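Local coordinates for protein serine protease inhibitor 2 (Anopheles gambiae, PDB 3PZF) that inhibits clip-domain serine proteases through a covalent complex and so restrains melanization in mosquito hemolymph, at residues N23-M28 / V303-I308; Q146-I151 / D170-A175; L244-I249 / I339-L344. One frame throughout, in Å; residues are numbered along the deposited sequence.

From the N terminus, the chain enters helix 24-35, the first half of contact 1, whose partner lies some 275 residues on. Inside that long loop sits contact 2, a short closure in which 170-175 returns to helix 144-158 across 18 intervening residues. Strand 244-251 then opens contact 3. Residues 303-308 close contact 1 before residues 339-344 close contact 3, so these two loops cross, whereas contacts 2 and 3 follow in series. Contact 1 ties the first helix to the turn after helix 297-302, contact 2 holds a helix to the approach to strand 177-188, and contact 3 joins two stacked sheets near the reactive-loop hinge.

Contact 1 (N23-M28 / V303-I308); sequences NEFDLM and VGIREI
The ring of Phe25 meets Ile305 obliquely: its CE1 lies 3.7 Å from Ile305 CD1, and the two side chains cross at about a right angle. Lys49 and Leu52 of helix 45-58, together with Ser76 and Val77 of a nearby loop, also touch this aromatic side chain. With CG turned away from the backbone N (chi1 171°), Phe25 leans off its helix and carries the far end of the ring to the isoleucine. Ile305 answers with the extended end of its longer branch, and it too rests on Leu52, so helix 45-58 underlies both partners.

One turn further along the helix, Met28 makes the second, more exposed patch. Its thioether bends at chi3 (58°) and curls against Val303, SD standing 4.1 Å from Val303 CB with the CE methyl at a similar range, while CG faces Val303 CG1. This patch is one of van der Waals packing.

Val303 and Ile305 owe their common direction to the turn between them. Gly304, with phi 105°, is the C-prime residue of a Schellman motif that terminates helix 297-302, Ile305 N bonding to Leu300 O and Gly304 N to Gln301 O. Helix 24-35 thus packs on a Schellman helix end, within the helical part of the serpin fold.

Contact 2 (Q146-I151 / D170-A175); sequences QTAATI and DSLEGA
Leu172 reaches across to helix 144-158, the helix that in serpins lies over the face of the large sheet A, and nearly all of the contact is made by its two methyls. CD1 is the busier branch. Leu172 CD1 crosses Thr147 at a slant, 3.8 Å from Thr147 CG2, and lies beside Ala148, whose CB is 4.1 Å away. Leu172 CD2 takes the other direction and meets Ile151 CD1 at 4.2 Å. The fork thus sits slantwise on the helix, Ile151 lying one turn on from Thr147.

Thr147 presents carbon here because its CG2 points away from its own backbone N, with OG1 (chi1 -58°) beside that N and bonded back to Asn143 O. The buried hydroxyl is thus satisfied within the helix start, and the methyl is left for Leu172.

On the other segment Leu172 opens a type II turn closed by Ala175 N to Leu172 O (3.0 Å), with Gly174 supplying the positive phi at its third position. Beyond it the chain enters strand 177-188, whose Val180 touches Ile151 and whose Thr178 touches Leu172. Leu172 CD1 also comes to 3.7 Å from Ala148 N, a van der Waals approach to the helix backbone itself.

Contact 3 (L244-I249 / I339-L344); sequences LAMYFI and ITINEL
Met246 pushes its CE methyl into the hollow between Ile339 and Ile341, two residues apart on strand 332-341 and facing the same way. Met246 CE meets Ile339 CD1 tip to tip at 4.1 Å and rests 3.9 Å from Ile341 CG2, which also touches the sulfur. The methionine stands out from its strand with CG anti to the backbone N (chi1 -180°), and the bend at chi3 turns the methyl toward the pair of isoleucines.

A second fit lies beside the first. The other branch of Ile341 ends at the edge of the Phe248 ring, near its plane, with CD1 4.2 Å from Phe248 CE1. Ile341 is therefore a bump with two flanks, one against Met246 and one against Phe248.

The strand segments cross at 83°, close to perpendicular, as where sheet A lies over sheet B in serpins. Past Ile341 the chain leaves the strand through an Asx turn, Leu344 N to Asn342 OD1 (3.0 Å), and enters the hinge needed for protease binding. Across the interface itself the touching groups are methyls, a thioether and a ring edge, so the two sheets are held together here by close apolar packing without directional bonds.

Contact 1 (N23-M28 / V303-I308)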
loop_
_atom_site.group_PDB
_atom_site.type_symbol
_atom_site.label_atom_id
_atom_site.label_comp_id
_atom_site.label_asym_id
_atom_site.label_seq_id
_atom_site.Cartn_x
_atom_site.Cartn_y
_atom_site.Cartn_z
ATOM N N ASN A 23 -3.714 12.451 -1.693
ATOM C CA ASN A 23 -3.906 11.077 -2.138
ATOM C C ASN A 23 -4.395 10.999 -3.573
ATOM O O ASN A 23 -4.898 9.961 -4.001
ATOM C CB ASN A 23 -4.869 10.328 -1.199
ATOM C CG ASN A 23 -6.241 10.989 -1.127
ATOM O OD1 ASN A 23 -6.447 12.089 -1.678
ATOM N ND2 ASN A 23 -7.171 10.357 -0.418
ATOM N N GLU A 24 -4.202 12.079 -4.335
ATOM C CA GLU A 24 -4.631 12.094 -5.732
ATOM C C GLU A 24 -3.992 10.958 -6.525
ATOM O O GLU A 24 -4.675 10.185 -7.194
ATOM C CB GLU A 24 -4.279 13.443 -6.389
ATOM C CG GLU A 24 -5.025 14.655 -5.817
ATOM C CD GLU A 24 -4.420 15.213 -4.521
ATOM O OE1 GLU A 24 -3.261 14.869 -4.170
ATOM O OE2 GLU A 24 -5.117 16.010 -3.856
ATOM N N PHE A 25 -2.670 10.874 -6.474
ATOM C CA PHE A 25 -1.955 9.813 -7.179
ATOM C C PHE A 25 -2.351 8.453 -6.591
ATOM O O PHE A 25 -2.628 7.512 -7.325
ATOM C CB PHE A 25 -0.440 9.967 -7.066
ATOM C CG PHE A 25 0.297 8.769 -7.598
ATOM C CD1 PHE A 25 0.501 8.618 -8.958
ATOM C CD2 PHE A 25 0.656 7.736 -6.752
ATOM C CE1 PHE A 25 1.130 7.486 -9.457
ATOM C CE2 PHE A 25 1.269 6.599 -7.237
ATOM C CZ PHE A 25 1.508 6.472 -8.598
ATOM N N ASP A 26 -2.390 8.361 -5.264
ATOM C CA ASP A 26 -2.720 7.082 -4.591
ATOM C C ASP A 26 -4.013 6.492 -5.134
ATOM O O ASP A 26 -4.046 5.321 -5.548
ATOM C CB ASP A 26 -2.865 7.290 -3.079
ATOM C CG ASP A 26 -1.636 7.963 -2.468
ATOM O OD1 ASP A 26 -1.344 9.109 -2.860
ATOM O OD2 ASP A 26 -1.008 7.370 -1.571
ATOM N N LEU A 27 -5.080 7.295 -5.122
ATOM C CA LEU A 27 -6.387 6.838 -5.567
ATOM C C LEU A 27 -6.399 6.479 -7.050
ATOM O O LEU A 27 -6.983 5.475 -7.423
ATOM C CB LEU A 27 -7.454 7.884 -5.247
ATOM C CG LEU A 27 -7.623 8.109 -3.741
ATOM C CD1 LEU A 27 -8.645 9.194 -3.407
ATOM C CD2 LEU A 27 -8.023 6.790 -3.084
ATOM N N MET A 28 -5.755 7.290 -7.882
ATOM C CA MET A 28 -5.617 6.965 -9.307
ATOM C C MET A 28 -4.933 5.609 -9.523
ATOM O O MET A 28 -5.401 4.768 -10.294
ATOM C CB MET A 28 -4.843 8.088 -10.029
ATOM C CG MET A 28 -4.583 7.833 -11.509
ATOM S SD MET A 28 -3.533 9.109 -12.291
ATOM C CE MET A 28 -2.050 9.020 -11.295
ATOM N N VAL A 303 -1.155 4.773 -16.097
ATOM C CA VAL A 303 -1.601 6.009 -15.473
ATOM C C VAL A 303 -0.750 7.226 -15.887
ATOM O O VAL A 303 -0.887 8.294 -15.302
ATOM C CB VAL A 303 -1.636 5.901 -13.930
ATOM C CG1 VAL A 303 -2.637 4.838 -13.484
ATOM C CG2 VAL A 303 -0.239 5.618 -13.385
ATOM N N GLY A 304 0.114 7.066 -16.890
ATOM C CA GLY A 304 0.827 8.201 -17.469
ATOM C C GLY A 304 2.297 8.337 -17.100
ATOM O O GLY A 304 2.964 9.288 -17.518
ATOM N N ILE A 305 2.809 7.396 -16.317
ATOM C CA ILE A 305 4.218 7.412 -15.937
ATOM C C ILE A 305 4.999 6.488 -16.874
ATOM O O ILE A 305 5.085 5.278 -16.650
ATOM C CB ILE A 305 4.387 7.009 -14.466
ATOM C CG1 ILE A 305 3.592 7.969 -13.583
ATOM C CG2 ILE A 305 5.867 7.018 -14.075
ATOM C CD1 ILE A 305 3.638 7.631 -12.127
ATOM N N ARG A 306 5.542 7.064 -17.946
ATOM C CA ARG A 306 6.041 6.266 -19.058
ATOM C C ARG A 306 7.503 6.560 -19.405
ATOM O O ARG A 306 8.247 5.672 -19.809
ATOM C CB ARG A 306 5.157 6.504 -20.296
ATOM C CG ARG A 306 3.649 6.362 -20.016
ATOM C CD ARG A 306 2.794 6.515 -21.276
ATOM N NE ARG A 306 2.165 5.255 -21.686
ATOM C CZ ARG A 306 0.866 4.974 -21.563
ATOM N NH1 ARG A 306 0.020 5.861 -21.043
ATOM N NH2 ARG A 306 0.404 3.794 -21.967
ATOM N N GLU A 307 7.909 7.811 -19.255
ATOM C CA GLU A 307 9.260 8.217 -19.675
ATOM C C GLU A 307 10.377 7.451 -18.947
ATOM O O GLU A 307 11.426 7.198 -19.527
ATOM C CB GLU A 307 9.445 9.719 -19.473
ATOM C CG GLU A 307 10.820 10.235 -19.878
ATOM C CD GLU A 307 10.845 10.852 -21.266
ATOM O OE1 GLU A 307 11.551 11.871 -21.442
ATOM O OE2 GLU A 307 10.163 10.323 -22.174
ATOM N N ILE A 308 10.158 7.074 -17.688
ATOM C CA ILE A 308 11.187 6.342 -16.929
ATOM C C ILE A 308 11.383 4.899 -17.429
ATOM O O ILE A 308 12.356 4.229 -17.074
ATOM C CB ILE A 308 10.878 6.316 -15.417
ATOM C CG1 ILE A 308 9.495 5.724 -15.160
ATOM C CG2 ILE A 308 10.942 7.723 -14.824
ATOM C CD1 ILE A 308 9.256 5.399 -13.706
#

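Contact 2 (Q146-I151 / D170-A175)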
loop_
_atom_site.group_PDB
_atom_site.type_symbol
_atom_site.label_atom_id
_atom_site.label_comp_id
_atom_site.label_asym_id
_atom_site.label_seq_id
_atom_site.Cartn_x
_atom_site.Cartn_y
_atom_site.Cartn_z
ATOM N N GLN A 146 21.104 -17.166 -8.373
ATOM C CA GLN A 146 21.695 -16.606 -7.167
ATOM C C GLN A 146 21.033 -15.277 -6.830
ATOM O O GLN A 146 20.779 -14.991 -5.660
ATOM C CB GLN A 146 23.204 -16.440 -7.348
ATOM C CG GLN A 146 23.844 -15.308 -6.567
ATOM C CD GLN A 146 25.308 -15.114 -6.952
ATOM O OE1 GLN A 146 25.690 -14.073 -7.492
ATOM N NE2 GLN A 146 26.129 -16.126 -6.686
ATOM N N THR A 147 20.739 -14.484 -7.860
ATOM C CA THR A 147 20.196 -13.135 -7.672
ATOM C C THR A 147 18.785 -13.211 -7.102
ATOM O O THR A 147 18.460 -12.490 -6.169
ATOM C CB THR A 147 20.188 -12.328 -8.992
ATOM O OG1 THR A 147 21.523 -12.252 -9.518
ATOM C CG2 THR A 147 19.667 -10.878 -8.761
ATOM N N ALA A 148 17.956 -14.100 -7.650
ATOM C CA ALA A 148 16.600 -14.299 -7.144
ATOM C C ALA A 148 16.631 -14.676 -5.665
ATOM O O ALA A 148 15.837 -14.167 -4.864
ATOM C CB ALA A 148 15.874 -15.363 -7.953
ATOM N N ALA A 149 17.554 -15.563 -5.310
ATOM C CA ALA A 149 17.746 -15.978 -3.924
ATOM C C ALA A 149 18.106 -14.783 -3.046
ATOM O O ALA A 149 17.603 -14.637 -1.931
ATOM C CB ALA A 149 18.840 -17.044 -3.842
ATOM N N THR A 150 18.977 -13.923 -3.550
ATOM C CA THR A 150 19.398 -12.774 -2.779
ATOM C C THR A 150 18.204 -11.851 -2.530
ATOM O O THR A 150 17.961 -11.431 -1.401
ATOM C CB THR A 150 20.519 -12.024 -3.486
ATOM O OG1 THR A 150 21.678 -12.876 -3.569
ATOM C CG2 THR A 150 20.870 -10.771 -2.717
ATOM N N ILE A 151 17.461 -11.544 -3.587
ATOM C CA ILE A 151 16.312 -10.656 -3.472
ATOM C C ILE A 151 15.241 -11.262 -2.557
ATOM O O ILE A 151 14.680 -10.575 -1.714
ATOM C CB ILE A 151 15.724 -10.331 -4.859
ATOM C CG1 ILE A 151 16.739 -9.490 -5.652
ATOM C CG2 ILE A 151 14.367 -9.579 -4.705
ATOM C CD1 ILE A 151 16.404 -9.312 -7.108
ATOM N N ASP A 170 13.140 -16.091 -13.933
ATOM C CA ASP A 170 12.525 -15.671 -15.192
ATOM C C ASP A 170 12.111 -14.196 -15.186
ATOM O O ASP A 170 12.147 -13.535 -16.227
ATOM C CB ASP A 170 11.314 -16.562 -15.522
ATOM C CG ASP A 170 11.715 -17.880 -16.166
ATOM O OD1 ASP A 170 12.673 -17.885 -16.966
ATOM O OD2 ASP A 170 11.072 -18.911 -15.875
ATOM N N SER A 171 11.714 -13.682 -14.025
ATOM C CA SER A 171 11.296 -12.285 -13.913
ATOM C C SER A 171 12.484 -11.313 -13.843
ATOM O O SER A 171 12.290 -10.098 -13.807
ATOM C CB SER A 171 10.370 -12.091 -12.710
ATOM O OG SER A 171 10.919 -12.651 -11.533
ATOM N N LEU A 172 13.701 -11.853 -13.835
ATOM C CA LEU A 172 14.930 -11.051 -13.831
ATOM C C LEU A 172 15.592 -11.071 -15.206
ATOM O O LEU A 172 16.629 -10.436 -15.412
ATOM C CB LEU A 172 15.921 -11.577 -12.779
ATOM C CG LEU A 172 15.396 -11.554 -11.331
ATOM C CD1 LEU A 172 16.448 -12.058 -10.346
ATOM C CD2 LEU A 172 14.933 -10.168 -10.955
ATOM N N GLU A 173 14.997 -11.807 -16.143
ATOM C CA GLU A 173 15.563 -11.925 -17.483
ATOM C C GLU A 173 15.732 -10.549 -18.120
ATOM O O GLU A 173 14.760 -9.791 -18.267
ATOM C CB GLU A 173 14.680 -12.816 -18.369
ATOM C CG GLU A 173 15.354 -13.248 -19.668
ATOM N N GLY A 174 16.971 -10.218 -18.467
ATOM C CA GLY A 174 17.278 -8.974 -19.155
ATOM C C GLY A 174 17.445 -7.768 -18.238
ATOM O O GLY A 174 17.641 -6.644 -18.703
ATOM N N ALA A 175 17.388 -7.996 -16.933
ATOM C CA ALA A 175 17.412 -6.897 -15.968
ATOM C C ALA A 175 18.825 -6.391 -15.719
ATOM O O ALA A 175 19.803 -7.138 -15.801
ATOM C CB ALA A 175 16.780 -7.330 -14.651
#

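Contact 3 (L244-I249 / I339-L344)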
loop_
_atom_site.group_PDB
_atom_site.type_symbol
_atom_site.label_atom_id
_atom_site.label_comp_id
_atom_site.label_asym_id
_atom_site.label_seq_id
_atom_site.Cartn_x
_atom_site.Cartn_y
_atom_site.Cartn_z
ATOM N N LEU A 244 -2.690 4.649 13.631
ATOM C CA LEU A 244 -3.169 3.940 12.458
ATOM C C LEU A 244 -4.621 3.501 12.634
ATOM O O LEU A 244 -5.068 3.214 13.752
ATOM C CB LEU A 244 -2.334 2.678 12.211
ATOM C CG LEU A 244 -0.844 2.930 11.956
ATOM C CD1 LEU A 244 -0.178 1.589 11.768
ATOM C CD2 LEU A 244 -0.658 3.809 10.731
ATOM N N ALA A 245 -5.348 3.447 11.523
ATOM C CA ALA A 245 -6.704 2.859 11.533
ATOM C C ALA A 245 -6.983 2.179 10.210
ATOM O O ALA A 245 -6.392 2.550 9.218
ATOM C CB ALA A 245 -7.742 3.979 11.793
ATOM N N MET A 246 -7.835 1.148 10.183
ATOM C CA MET A 246 -8.247 0.561 8.917
ATOM C C MET A 246 -9.635 1.056 8.588
ATOM O O MET A 246 -10.546 0.978 9.411
ATOM C CB MET A 246 -8.247 -0.980 8.937
ATOM C CG MET A 246 -8.680 -1.580 7.585
ATOM S SD MET A 246 -8.467 -3.406 7.470
ATOM C CE MET A 246 -6.719 -3.595 7.139
ATOM N N TYR A 247 -9.807 1.549 7.367
ATOM C CA TYR A 247 -11.136 1.935 6.902
ATOM C C TYR A 247 -11.683 0.898 5.942
ATOM O O TYR A 247 -10.917 0.282 5.195
ATOM C CB TYR A 247 -11.071 3.270 6.174
ATOM C CG TYR A 247 -11.011 4.496 7.057
ATOM C CD1 TYR A 247 -9.786 4.990 7.512
ATOM C CD2 TYR A 247 -12.185 5.188 7.423
ATOM C CE1 TYR A 247 -9.728 6.146 8.321
ATOM C CE2 TYR A 247 -12.118 6.344 8.211
ATOM C CZ TYR A 247 -10.898 6.807 8.663
ATOM O OH TYR A 247 -10.885 7.980 9.438
ATOM N N PHE A 248 -13.004 0.673 5.991
ATOM C CA PHE A 248 -13.673 -0.281 5.108
ATOM C C PHE A 248 -14.735 0.478 4.343
ATOM O O PHE A 248 -15.514 1.208 4.956
ATOM C CB PHE A 248 -14.359 -1.397 5.929
ATOM C CG PHE A 248 -13.401 -2.182 6.795
ATOM C CD1 PHE A 248 -12.881 -3.390 6.354
ATOM C CD2 PHE A 248 -12.970 -1.674 8.020
ATOM C CE1 PHE A 248 -11.974 -4.091 7.132
ATOM C CE2 PHE A 248 -12.060 -2.384 8.802
ATOM C CZ PHE A 248 -11.575 -3.603 8.361
ATOM N N ILE A 249 -14.785 0.300 3.029
ATOM C CA ILE A 249 -15.862 0.879 2.217
ATOM C C ILE A 249 -16.642 -0.268 1.591
ATOM O O ILE A 249 -16.111 -0.978 0.735
ATOM C CB ILE A 249 -15.317 1.794 1.120
ATOM C CG1 ILE A 249 -14.531 2.962 1.759
ATOM C CG2 ILE A 249 -16.453 2.302 0.219
ATOM C CD1 ILE A 249 -13.742 3.840 0.723
ATOM N N ILE A 339 -1.350 -8.954 4.023
ATOM C CA ILE A 339 -2.279 -8.332 4.981
ATOM C C ILE A 339 -3.069 -9.471 5.598
ATOM O O ILE A 339 -3.387 -10.445 4.927
ATOM C CB ILE A 339 -3.228 -7.341 4.305
ATOM C CG1 ILE A 339 -4.076 -6.557 5.343
ATOM C CG2 ILE A 339 -4.097 -8.057 3.256
ATOM C CD1 ILE A 339 -3.258 -5.590 6.267
ATOM N N THR A 340 -3.345 -9.333 6.890
ATOM C CA THR A 340 -4.173 -10.272 7.644
ATOM C C THR A 340 -5.096 -9.454 8.515
ATOM O O THR A 340 -4.683 -8.429 9.060
ATOM C CB THR A 340 -3.299 -11.118 8.556
ATOM O OG1 THR A 340 -2.318 -11.815 7.766
ATOM C CG2 THR A 340 -4.165 -12.135 9.358
ATOM N N ILE A 341 -6.363 -9.837 8.621
ATOM C CA ILE A 341 -7.152 -9.352 9.750
ATOM C C ILE A 341 -7.796 -10.555 10.444
ATOM O O ILE A 341 -8.282 -11.500 9.793
ATOM C CB ILE A 341 -8.254 -8.264 9.401
ATOM C CG1 ILE A 341 -9.392 -8.855 8.553
ATOM C CG2 ILE A 341 -7.600 -7.013 8.732
ATOM C CD1 ILE A 341 -10.567 -7.890 8.317
ATOM N N ASN A 342 -7.766 -10.518 11.773
ATOM C CA ASN A 342 -8.555 -11.429 12.589
ATOM C C ASN A 342 -9.174 -10.703 13.798
ATOM O O ASN A 342 -9.248 -9.473 13.812
ATOM C CB ASN A 342 -7.711 -12.639 13.016
ATOM C CG ASN A 342 -6.603 -12.281 13.978
ATOM O OD1 ASN A 342 -6.485 -11.151 14.419
ATOM N ND2 ASN A 342 -5.799 -13.279 14.345
ATOM N N GLU A 343 -9.623 -11.442 14.809
ATOM C CA GLU A 343 -10.307 -10.816 15.946
ATOM C C GLU A 343 -9.433 -9.845 16.721
ATOM O O GLU A 343 -9.931 -8.944 17.372
ATOM C CB GLU A 343 -10.768 -11.888 16.924
ATOM C CG GLU A 343 -11.886 -12.771 16.364
ATOM C CD GLU A 343 -11.374 -13.959 15.563
ATOM O OE1 GLU A 343 -10.147 -14.094 15.305
ATOM O OE2 GLU A 343 -12.223 -14.772 15.183
ATOM N N LEU A 344 -8.129 -10.067 16.704
ATOM C CA LEU A 344 -7.247 -9.288 17.551
ATOM C C LEU A 344 -6.581 -8.158 16.797
ATOM O O LEU A 344 -6.101 -7.207 17.423
ATOM C CB LEU A 344 -6.168 -10.173 18.165
ATOM C CG LEU A 344 -6.720 -11.347 18.974
ATOM C CD1 LEU A 344 -5.571 -12.076 19.651
ATOM C CD2 LEU A 344 -7.749 -10.853 19.998
#